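Local atomic coordinates of ancestral congerin Con-anc (PDB entry 3AJY), a protein that probably binds beta-galactosides, as a reconstructed ancestor of the fish galectins called congerins, and holds a galactose-containing glycan in this crystal. Residues 41-46 with 109-114; 92-97 with 114-119. One frame throughout, in Å; residues are numbered along the deposited sequence.

Overall arrangement
Contacts 1 and 2 lie side by side in the galectin beta-sandwich, their centres about 8 Å apart. Their segments alternate along the chain: 92-97 falls between 41-46 and 109-114, and 114-119 follows. Residues 109-119 lead from strand 106-110 of one sheet to strand 117-125 of the other, which is why both contacts include Lys-114. Two probable backbone hydrogen bonds join them: Phe-109 O to Phe-97 N and Asn-111 N to Asn-95 O, each 2.7 Å. Contact 1 reaches the sugar through His-45, one of the nine pocket residues; the Phe-109 side chain is still about 12 Å from the bound glucose. Contact 2, partly buried, joins the 92-97 turn to the approach to strand 117-125 and contains no pocket residue.

Contact 1: 41-46 with 109-114; sequences SLSLHL and FPNRYK. With GAL (beta-D-galactopyranose), chain C.
Ser-43 and Asn-111 mark the closest backbone approach, CA to CA 6.7 Å, where segment 41-46 turns a corner and segment 109-114 leaves its strand for a type I turn spanning Asn-111 to Lys-114. At this separation two waters make the polar links. One is hydrogen-bonded to Ser-43 OG at 2.7 Å and accepts from Tyr-113 N at 3.0 Å; the other donates to Ser-43 O at 2.6 Å and accepts from Arg-112 N. The hydroxyl and the carbonyl of Ser-43 are thus each bridged by water to the backbone N-H of a central residue of the turn.

Two rings meet the bend edge-on. Phe-109 brings CE2 to 3.6 Å from Ser-43 O, near the ring plane, while the in-plane edge of Tyr-113 places CE1 3.5 Å from Leu-42 O. With its CG beside the backbone N (chi1 -41°), Tyr-113 extends back toward the strand, and its hydroxyl goes on to Glu-70. Leu-44 and Phe-109 pass one another on contrary headings, the methyl CD2 of Leu-44 meeting CD2 of Phe-109 obliquely at 4.0 Å. Phe-109 also puts CZ over the centre of the Arg-112 guanidinium.

Beyond the bend, His-45 NE2 is hydrogen-bonded to O4 of the galactose at 2.8 Å, with the sugar oxygen near the ring plane. ND1 is held by Asn-34, which limits rotation of the ring.

Ser-43 and Leu-44 form a classic beta bulge opposite Val-35 of strand 30-35, and Leu-42 and His-45 pair on the other flank with strand 58-65. Phe-109 pairs with strand 96-101 in the facing sheet, so the contact spans the two layers of the sandwich.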
ATOM      1  N   SER A  41      -7.393  -4.501 -17.167  1.00 34.88           N
ATOM      2  CA  SER A  41      -7.015  -3.296 -17.906  1.00 33.95           C
ATOM      3  C   SER A  41      -5.714  -2.746 -17.323  1.00 32.92           C
ATOM      4  O   SER A  41      -5.721  -1.972 -16.364  1.00 32.32           O
ATOM      5  CB  SER A  41      -8.138  -2.254 -17.839  1.00 33.82           C
ATOM      6  OG  SER A  41      -7.875  -1.178 -18.714  1.00 35.27           O
ATOM      7  N   LEU A  42      -4.607  -3.170 -17.913  1.00 31.72           N
ATOM      8  CA  LEU A  42      -3.302  -2.990 -17.307  1.00 31.32           C
ATOM      9  C   LEU A  42      -2.397  -2.280 -18.265  1.00 31.20           C
ATOM     10  O   LEU A  42      -2.346  -2.634 -19.450  1.00 30.99           O
ATOM     11  CB  LEU A  42      -2.677  -4.346 -16.958  1.00 31.35           C
ATOM     12  CG  LEU A  42      -3.394  -5.341 -16.048  1.00 30.77           C
ATOM     13  CD1 LEU A  42      -2.542  -6.598 -15.972  1.00 30.40           C
ATOM     14  CD2 LEU A  42      -3.616  -4.749 -14.650  1.00 29.08           C
ATOM     15  N   SER A  43      -1.694  -1.276 -17.745  1.00 30.95           N
ATOM     16  CA  SER A  43      -0.628  -0.614 -18.476  1.00 30.56           C
ATOM     17  C   SER A  43       0.664  -1.407 -18.447  1.00 30.78           C
ATOM     18  O   SER A  43       1.453  -1.353 -19.405  1.00 30.90           O
ATOM     19  CB  SER A  43      -0.385   0.792 -17.919  1.00 30.74           C
ATOM     20  OG  SER A  43      -1.392   1.686 -18.380  1.00 29.65           O
ATOM     21  N   LEU A  44       0.900  -2.119 -17.342  1.00 30.65           N
ATOM     22  CA  LEU A  44       2.141  -2.884 -17.172  1.00 30.21           C
ATOM     23  C   LEU A  44       1.845  -4.170 -16.436  1.00 29.25           C
ATOM     24  O   LEU A  44       1.367  -4.136 -15.315  1.00 28.89           O
ATOM     25  CB  LEU A  44       3.184  -2.115 -16.345  1.00 30.33           C
ATOM     26  CG  LEU A  44       4.696  -2.244 -16.582  1.00 31.78           C
ATOM     27  CD1 LEU A  44       5.494  -2.017 -15.282  1.00 31.45           C
ATOM     28  CD2 LEU A  44       5.152  -3.516 -17.279  1.00 31.79           C
ATOM     29  N   HIS A  45       2.151  -5.286 -17.084  1.00 28.81           N
ATOM     30  CA  HIS A  45       2.095  -6.605 -16.471  1.00 28.54           C
ATOM     31  C   HIS A  45       3.548  -7.076 -16.527  1.00 29.23           C
ATOM     32  O   HIS A  45       4.109  -7.254 -17.603  1.00 29.78           O
ATOM     33  CB  HIS A  45       1.169  -7.495 -17.301  1.00 27.98           C
ATOM     34  CG  HIS A  45       1.343  -8.968 -17.084  1.00 26.82           C
ATOM     35  ND1 HIS A  45       0.923  -9.607 -15.934  1.00 26.70           N
ATOM     36  CD2 HIS A  45       1.798  -9.943 -17.911  1.00 25.85           C
ATOM     37  CE1 HIS A  45       1.147 -10.910 -16.049  1.00 24.34           C
ATOM     38  NE2 HIS A  45       1.678 -11.139 -17.237  1.00 25.25           N
ATOM     39  N   LEU A  46       4.150  -7.265 -15.362  1.00 29.23           N
ATOM     40  CA  LEU A  46       5.523  -7.674 -15.269  1.00 30.15           C
ATOM     41  C   LEU A  46       5.581  -9.108 -14.734  1.00 29.78           C
ATOM     42  O   LEU A  46       5.493  -9.326 -13.529  1.00 30.41           O
ATOM     43  CB  LEU A  46       6.252  -6.661 -14.366  1.00 29.67           C
ATOM     44  CG  LEU A  46       7.747  -6.678 -14.111  1.00 32.68           C
ATOM     45  CD1 LEU A  46       8.534  -6.282 -15.371  1.00 32.53           C
ATOM     46  CD2 LEU A  46       8.044  -5.702 -12.947  1.00 31.75           C
ATOM     47  N   PHE A 109       9.397  -0.120 -20.718  1.00 32.28           N
ATOM     48  CA  PHE A 109       8.217  -0.612 -21.413  1.00 31.59           C
ATOM     49  C   PHE A 109       7.406   0.590 -21.828  1.00 31.50           C
ATOM     50  O   PHE A 109       7.198   1.497 -21.031  1.00 31.44           O
ATOM     51  CB  PHE A 109       7.388  -1.531 -20.490  1.00 30.76           C
ATOM     52  CG  PHE A 109       6.288  -2.295 -21.209  1.00 29.76           C
ATOM     53  CD1 PHE A 109       6.598  -3.341 -22.061  1.00 29.46           C
ATOM     54  CD2 PHE A 109       4.956  -1.967 -21.011  1.00 30.51           C
ATOM     55  CE1 PHE A 109       5.603  -4.050 -22.729  1.00 29.65           C
ATOM     56  CE2 PHE A 109       3.935  -2.665 -21.675  1.00 32.59           C
ATOM     57  CZ  PHE A 109       4.266  -3.706 -22.536  1.00 30.38           C
ATOM     58  N   PRO A 110       6.953   0.618 -23.083  1.00 31.78           N
ATOM     59  CA  PRO A 110       6.073   1.691 -23.534  1.00 31.97           C
ATOM     60  C   PRO A 110       4.824   1.941 -22.679  1.00 32.24           C
ATOM     61  O   PRO A 110       4.156   1.002 -22.228  1.00 32.49           O
ATOM     62  CB  PRO A 110       5.667   1.260 -24.951  1.00 31.86           C
ATOM     63  CG  PRO A 110       6.107  -0.176 -25.094  1.00 32.00           C
ATOM     64  CD  PRO A 110       7.266  -0.337 -24.162  1.00 31.81           C
ATOM     65  N   ASN A 111       4.529   3.222 -22.475  1.00 31.98           N
ATOM     66  CA  ASN A 111       3.266   3.665 -21.906  1.00 32.20           C
ATOM     67  C   ASN A 111       2.188   3.722 -23.017  1.00 31.85           C
ATOM     68  O   ASN A 111       1.816   4.797 -23.503  1.00 31.34           O
ATOM     69  CB  ASN A 111       3.474   5.007 -21.191  1.00 31.44           C
ATOM     70  CG  ASN A 111       2.304   5.402 -20.289  1.00 33.16           C
ATOM     71  OD1 ASN A 111       2.430   6.324 -19.470  1.00 35.04           O
ATOM     72  ND2 ASN A 111       1.159   4.735 -20.446  1.00 29.74           N
ATOM     73  N   ARG A 112       1.689   2.547 -23.403  1.00 31.76           N
ATOM     74  CA  ARG A 112       0.825   2.389 -24.594  1.00 31.65           C
ATOM     75  C   ARG A 112      -0.501   3.156 -24.547  1.00 31.78           C
ATOM     76  O   ARG A 112      -1.028   3.591 -25.591  1.00 31.86           O
ATOM     77  CB  ARG A 112       0.562   0.908 -24.878  1.00 31.09           C
ATOM     78  CG  ARG A 112       1.790   0.133 -25.323  1.00 32.66           C
ATOM     79  CD  ARG A 112       1.576  -1.378 -25.228  1.00 30.25           C
ATOM     80  NE  ARG A 112       2.694  -2.116 -25.819  1.00 32.60           N
ATOM     81  CZ  ARG A 112       2.842  -3.435 -25.776  1.00 32.15           C
ATOM     82  NH1 ARG A 112       1.939  -4.195 -25.159  1.00 30.53           N
ATOM     83  NH2 ARG A 112       3.895  -3.999 -26.343  1.00 30.05           N
ATOM     84  N   TYR A 113      -1.055   3.326 -23.353  1.00 31.68           N
ATOM     85  CA  TYR A 113      -2.328   4.020 -23.250  1.00 31.80           C
ATOM     86  C   TYR A 113      -2.143   5.445 -22.719  1.00 32.66           C
ATOM     87  O   TYR A 113      -3.108   6.119 -22.360  1.00 32.10           O
ATOM     88  CB  TYR A 113      -3.352   3.185 -22.454  1.00 31.48           C
ATOM     89  CG  TYR A 113      -3.284   1.703 -22.832  1.00 30.45           C
ATOM     90  CD1 TYR A 113      -2.923   0.744 -21.887  1.00 30.73           C
ATOM     91  CD2 TYR A 113      -3.532   1.279 -24.152  1.00 28.41           C
ATOM     92  CE1 TYR A 113      -2.838  -0.613 -22.239  1.00 32.29           C
ATOM     93  CE2 TYR A 113      -3.434  -0.083 -24.521  1.00 28.03           C
ATOM     94  CZ  TYR A 113      -3.090  -1.019 -23.549  1.00 29.80           C
ATOM     95  OH  TYR A 113      -2.966  -2.365 -23.861  1.00 29.82           O
ATOM     96  N   LYS A 114      -0.891   5.913 -22.723  1.00 33.66           N
ATOM     97  CA  LYS A 114      -0.588   7.310 -22.414  1.00 34.26           C
ATOM     98  C   LYS A 114      -1.205   7.717 -21.089  1.00 34.52           C
ATOM     99  O   LYS A 114      -1.784   8.797 -20.953  1.00 34.82           O
ATOM    100  CB  LYS A 114      -1.068   8.210 -23.560  1.00 34.54           C
ATOM    101  CG  LYS A 114      -0.399   7.857 -24.898  1.00 34.91           C
ATOM    102  CD  LYS A 114      -0.881   8.718 -26.055  1.00 36.13           C
ATOM    103  CE  LYS A 114      -0.029   8.445 -27.298  1.00 41.03           C
ATOM    104  NZ  LYS A 114       0.138   9.647 -28.176  1.00 43.15           N
TER
HETATM  105  C1  GAL C   2      -0.038 -15.407 -21.176  1.00 34.87           C
HETATM  106  C2  GAL C   2      -0.419 -15.769 -19.745  1.00 34.60           C
HETATM  107  C3  GAL C   2      -1.051 -14.578 -19.028  1.00 33.76           C
HETATM  108  C4  GAL C   2      -0.153 -13.342 -19.172  1.00 33.60           C
HETATM  109  C5  GAL C   2       0.158 -13.081 -20.650  1.00 34.49           C
HETATM  110  C6  GAL C   2       1.061 -11.857 -20.887  1.00 34.41           C
HETATM  111  O2  GAL C   2      -1.319 -16.852 -19.760  1.00 36.51           O
HETATM  112  O3  GAL C   2      -1.209 -14.921 -17.664  1.00 32.66           O
HETATM  113  O4  GAL C   2       1.046 -13.543 -18.448  1.00 32.55           O
HETATM  114  O5  GAL C   2       0.752 -14.226 -21.229  1.00 34.16           O
HETATM  115  O6  GAL C   2       1.200 -11.621 -22.282  1.00 32.38           O
HETATM  116  O   HOH W   1      -0.161   2.543 -20.577  1.00 30.10           O
HETATM  117  O   HOH W   2       1.574   0.262 -21.400  1.00 31.44           O

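Contact 2: 92-97 with 114-119; sequences FDTNKF and KKEALN
The Phe-92 ring leans at a slant against Leu-118 in the galectin beta-sandwich, where the hairpin turn between strands 85-92 and 96-101 packs on the chain entering strand 117-125. CZ of Phe-92 lies 4.1 Å from Leu-118 CG, and the ring directs an edge at Ala-117 CA. Phe-92 CE2 lies 3.6 Å from Lys-115 O, which sits obliquely to the ring. The first torsion (chi1 63°) sets CG of Phe-92 between the backbone N and the carbonyl carbon, turning the ring rim at CE2 and CZ toward segment 114-119.

Phe-97 meets Leu-118 head-on: the methyl CD1 of Leu-118 sits 3.6 Å from CE1 of Phe-97, at the ring edge and near its plane. CZ of Phe-97 in turn lies above one face of Phe-92, offset toward the rim, so the leucine meets two rings that also touch each other. Phe-12 adds an edge-to-face partner for Phe-92.

Toward the surface, Thr-94 and Glu-116 lie flank to flank with a common heading, Thr-94 CG2 3.6 Å from Glu-116 OE2. Lys-115 turns its amine away to a salt bridge with Glu-37.

Asp-93 holds the turn itself, with OD1 bonded to Tyr-98 OH. Its OD2 accepts from Asn-95 N at 2.7 Å on the anti side, an Asx turn; the bond from Lys-96 N to the same Asp-93 OD2 makes the Asx motif, at 2.8 Å on the syn side and 30° out of the carboxylate plane.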
ATOM      1  N   PHE A  92       7.139   6.102 -14.065  1.00 29.92           N
ATOM      2  CA  PHE A  92       6.830   6.296 -15.469  1.00 31.20           C
ATOM      3  C   PHE A  92       6.637   7.744 -15.868  1.00 31.80           C
ATOM      4  O   PHE A  92       6.260   8.567 -15.053  1.00 31.54           O
ATOM      5  CB  PHE A  92       5.571   5.506 -15.853  1.00 31.09           C
ATOM      6  CG  PHE A  92       4.326   5.950 -15.150  1.00 31.00           C
ATOM      7  CD1 PHE A  92       4.014   5.461 -13.887  1.00 31.03           C
ATOM      8  CD2 PHE A  92       3.430   6.809 -15.772  1.00 30.91           C
ATOM      9  CE1 PHE A  92       2.861   5.853 -13.242  1.00 30.51           C
ATOM     10  CE2 PHE A  92       2.259   7.205 -15.134  1.00 31.55           C
ATOM     11  CZ  PHE A  92       1.973   6.729 -13.866  1.00 31.61           C
ATOM     12  N   ASP A  93       6.863   8.022 -17.148  1.00 33.20           N
ATOM     13  CA  ASP A  93       6.378   9.249 -17.764  1.00 34.44           C
ATOM     14  C   ASP A  93       5.302   8.925 -18.819  1.00 35.13           C
ATOM     15  O   ASP A  93       4.843   7.766 -18.918  1.00 34.45           O
ATOM     16  CB  ASP A  93       7.549  10.076 -18.308  1.00 34.86           C
ATOM     17  CG  ASP A  93       8.347   9.344 -19.350  1.00 35.90           C
ATOM     18  OD1 ASP A  93       9.595   9.432 -19.305  1.00 33.78           O
ATOM     19  OD2 ASP A  93       7.726   8.694 -20.221  1.00 35.53           O
ATOM     20  N   THR A  94       4.880   9.920 -19.598  1.00 35.79           N
ATOM     21  CA  THR A  94       3.830   9.678 -20.608  1.00 37.24           C
ATOM     22  C   THR A  94       4.262   8.727 -21.730  1.00 37.23           C
ATOM     23  O   THR A  94       3.422   8.196 -22.457  1.00 37.50           O
ATOM     24  CB  THR A  94       3.269  10.985 -21.237  1.00 37.42           C
ATOM     25  OG1 THR A  94       4.352  11.889 -21.522  1.00 40.32           O
ATOM     26  CG2 THR A  94       2.247  11.638 -20.298  1.00 37.51           C
ATOM     27  N   ASN A  95       5.565   8.508 -21.863  1.00 37.33           N
ATOM     28  CA  ASN A  95       6.087   7.648 -22.927  1.00 37.73           C
ATOM     29  C   ASN A  95       6.471   6.235 -22.473  1.00 37.19           C
ATOM     30  O   ASN A  95       6.226   5.252 -23.186  1.00 36.36           O
ATOM     31  CB  ASN A  95       7.280   8.314 -23.616  1.00 38.09           C
ATOM     32  CG  ASN A  95       6.906   9.628 -24.294  1.00 40.83           C
ATOM     33  OD1 ASN A  95       5.920   9.710 -25.045  1.00 43.56           O
ATOM     34  ND2 ASN A  95       7.682  10.663 -24.020  1.00 42.94           N
ATOM     35  N   LYS A  96       7.083   6.148 -21.294  1.00 36.60           N
ATOM     36  CA  LYS A  96       7.696   4.898 -20.839  1.00 36.10           C
ATOM     37  C   LYS A  96       7.450   4.578 -19.364  1.00 34.70           C
ATOM     38  O   LYS A  96       7.239   5.470 -18.552  1.00 34.59           O
ATOM     39  CB  LYS A  96       9.206   4.943 -21.096  1.00 36.27           C
ATOM     40  CG  LYS A  96       9.580   4.918 -22.567  1.00 38.43           C
ATOM     41  CD  LYS A  96      11.012   4.466 -22.764  1.00 40.08           C
ATOM     42  CE  LYS A  96      11.941   5.622 -23.134  1.00 42.82           C
ATOM     43  NZ  LYS A  96      13.103   5.110 -23.948  1.00 41.21           N
ATOM     44  N   PHE A  97       7.472   3.289 -19.043  1.00 33.82           N
ATOM     45  CA  PHE A  97       7.614   2.817 -17.664  1.00 33.31           C
ATOM     46  C   PHE A  97       9.082   2.515 -17.453  1.00 33.06           C
ATOM     47  O   PHE A  97       9.742   2.026 -18.361  1.00 32.84           O
ATOM     48  CB  PHE A  97       6.776   1.551 -17.415  1.00 32.36           C
ATOM     49  CG  PHE A  97       5.316   1.832 -17.269  1.00 32.43           C
ATOM     50  CD1 PHE A  97       4.785   2.180 -16.026  1.00 31.22           C
ATOM     51  CD2 PHE A  97       4.478   1.806 -18.375  1.00 30.83           C
ATOM     52  CE1 PHE A  97       3.437   2.479 -15.887  1.00 33.02           C
ATOM     53  CE2 PHE A  97       3.129   2.104 -18.244  1.00 31.24           C
ATOM     54  CZ  PHE A  97       2.606   2.440 -17.002  1.00 31.23           C
ATOM     55  N   LYS A 114      -0.891   5.913 -22.723  1.00 33.66           N
ATOM     56  CA  LYS A 114      -0.588   7.310 -22.414  1.00 34.26           C
ATOM     57  C   LYS A 114      -1.205   7.717 -21.089  1.00 34.52           C
ATOM     58  O   LYS A 114      -1.784   8.797 -20.953  1.00 34.82           O
ATOM     59  CB  LYS A 114      -1.068   8.210 -23.560  1.00 34.54           C
ATOM     60  CG  LYS A 114      -0.399   7.857 -24.898  1.00 34.91           C
ATOM     61  CD  LYS A 114      -0.881   8.718 -26.055  1.00 36.13           C
ATOM     62  CE  LYS A 114      -0.029   8.445 -27.298  1.00 41.03           C
ATOM     63  NZ  LYS A 114       0.138   9.647 -28.176  1.00 43.15           N
ATOM     64  N   LYS A 115      -1.093   6.824 -20.107  1.00 34.76           N
ATOM     65  CA  LYS A 115      -1.622   7.056 -18.772  1.00 35.04           C
ATOM     66  C   LYS A 115      -0.706   8.012 -17.995  1.00 35.22           C
ATOM     67  O   LYS A 115       0.507   7.958 -18.144  1.00 35.10           O
ATOM     68  CB  LYS A 115      -1.789   5.727 -18.037  1.00 34.60           C
ATOM     69  CG  LYS A 115      -2.938   4.866 -18.592  1.00 36.09           C
ATOM     70  CD  LYS A 115      -4.275   5.591 -18.390  1.00 38.88           C
ATOM     71  CE  LYS A 115      -5.384   5.005 -19.251  1.00 42.28           C
ATOM     72  NZ  LYS A 115      -5.804   3.655 -18.786  1.00 42.72           N
ATOM     73  N   GLU A 116      -1.322   8.887 -17.200  1.00 35.67           N
ATOM     74  CA  GLU A 116      -0.639   9.871 -16.365  1.00 36.71           C
ATOM     75  C   GLU A 116      -0.727   9.472 -14.893  1.00 36.04           C
ATOM     76  O   GLU A 116       0.048   9.960 -14.058  1.00 36.42           O
ATOM     77  CB  GLU A 116      -1.276  11.250 -16.572  1.00 37.39           C
ATOM     78  CG  GLU A 116      -1.040  11.835 -17.968  1.00 41.75           C
ATOM     79  CD  GLU A 116      -0.096  13.049 -17.977  1.00 48.61           C
ATOM     80  OE1 GLU A 116       0.738  13.201 -17.043  1.00 49.84           O
ATOM     81  OE2 GLU A 116      -0.198  13.862 -18.935  1.00 50.80           O
ATOM     82  N   ALA A 117      -1.676   8.585 -14.592  1.00 35.02           N
ATOM     83  CA  ALA A 117      -1.897   8.086 -13.252  1.00 34.89           C
ATOM     84  C   ALA A 117      -2.504   6.691 -13.327  1.00 34.69           C
ATOM     85  O   ALA A 117      -3.342   6.426 -14.210  1.00 34.46           O
ATOM     86  CB  ALA A 117      -2.828   9.014 -12.499  1.00 35.20           C
ATOM     87  N   LEU A 118      -2.078   5.809 -12.415  1.00 33.73           N
ATOM     88  CA  LEU A 118      -2.608   4.428 -12.327  1.00 32.89           C
ATOM     89  C   LEU A 118      -3.263   4.165 -10.982  1.00 32.57           C
ATOM     90  O   LEU A 118      -2.703   4.526  -9.951  1.00 32.24           O
ATOM     91  CB  LEU A 118      -1.506   3.392 -12.583  1.00 32.79           C
ATOM     92  CG  LEU A 118      -0.708   3.577 -13.879  1.00 32.35           C
ATOM     93  CD1 LEU A 118       0.412   2.553 -13.958  1.00 32.09           C
ATOM     94  CD2 LEU A 118      -1.615   3.508 -15.109  1.00 31.85           C
ATOM     95  N   ASN A 119      -4.439   3.527 -10.991  1.00 32.03           N
ATOM     96  CA  ASN A 119      -5.232   3.374  -9.767  1.00 32.28           C
ATOM     97  C   ASN A 119      -5.351   1.948  -9.227  1.00 30.80           C
ATOM     98  O   ASN A 119      -6.001   1.719  -8.201  1.00 30.83           O
ATOM     99  CB  ASN A 119      -6.629   3.977  -9.950  1.00 33.03           C
ATOM    100  CG  ASN A 119      -6.588   5.470 -10.221  1.00 38.58           C
ATOM    101  OD1 ASN A 119      -6.439   6.292  -9.288  1.00 43.31           O
ATOM    102  ND2 ASN A 119      -6.725   5.841 -11.504  1.00 40.66           N
TER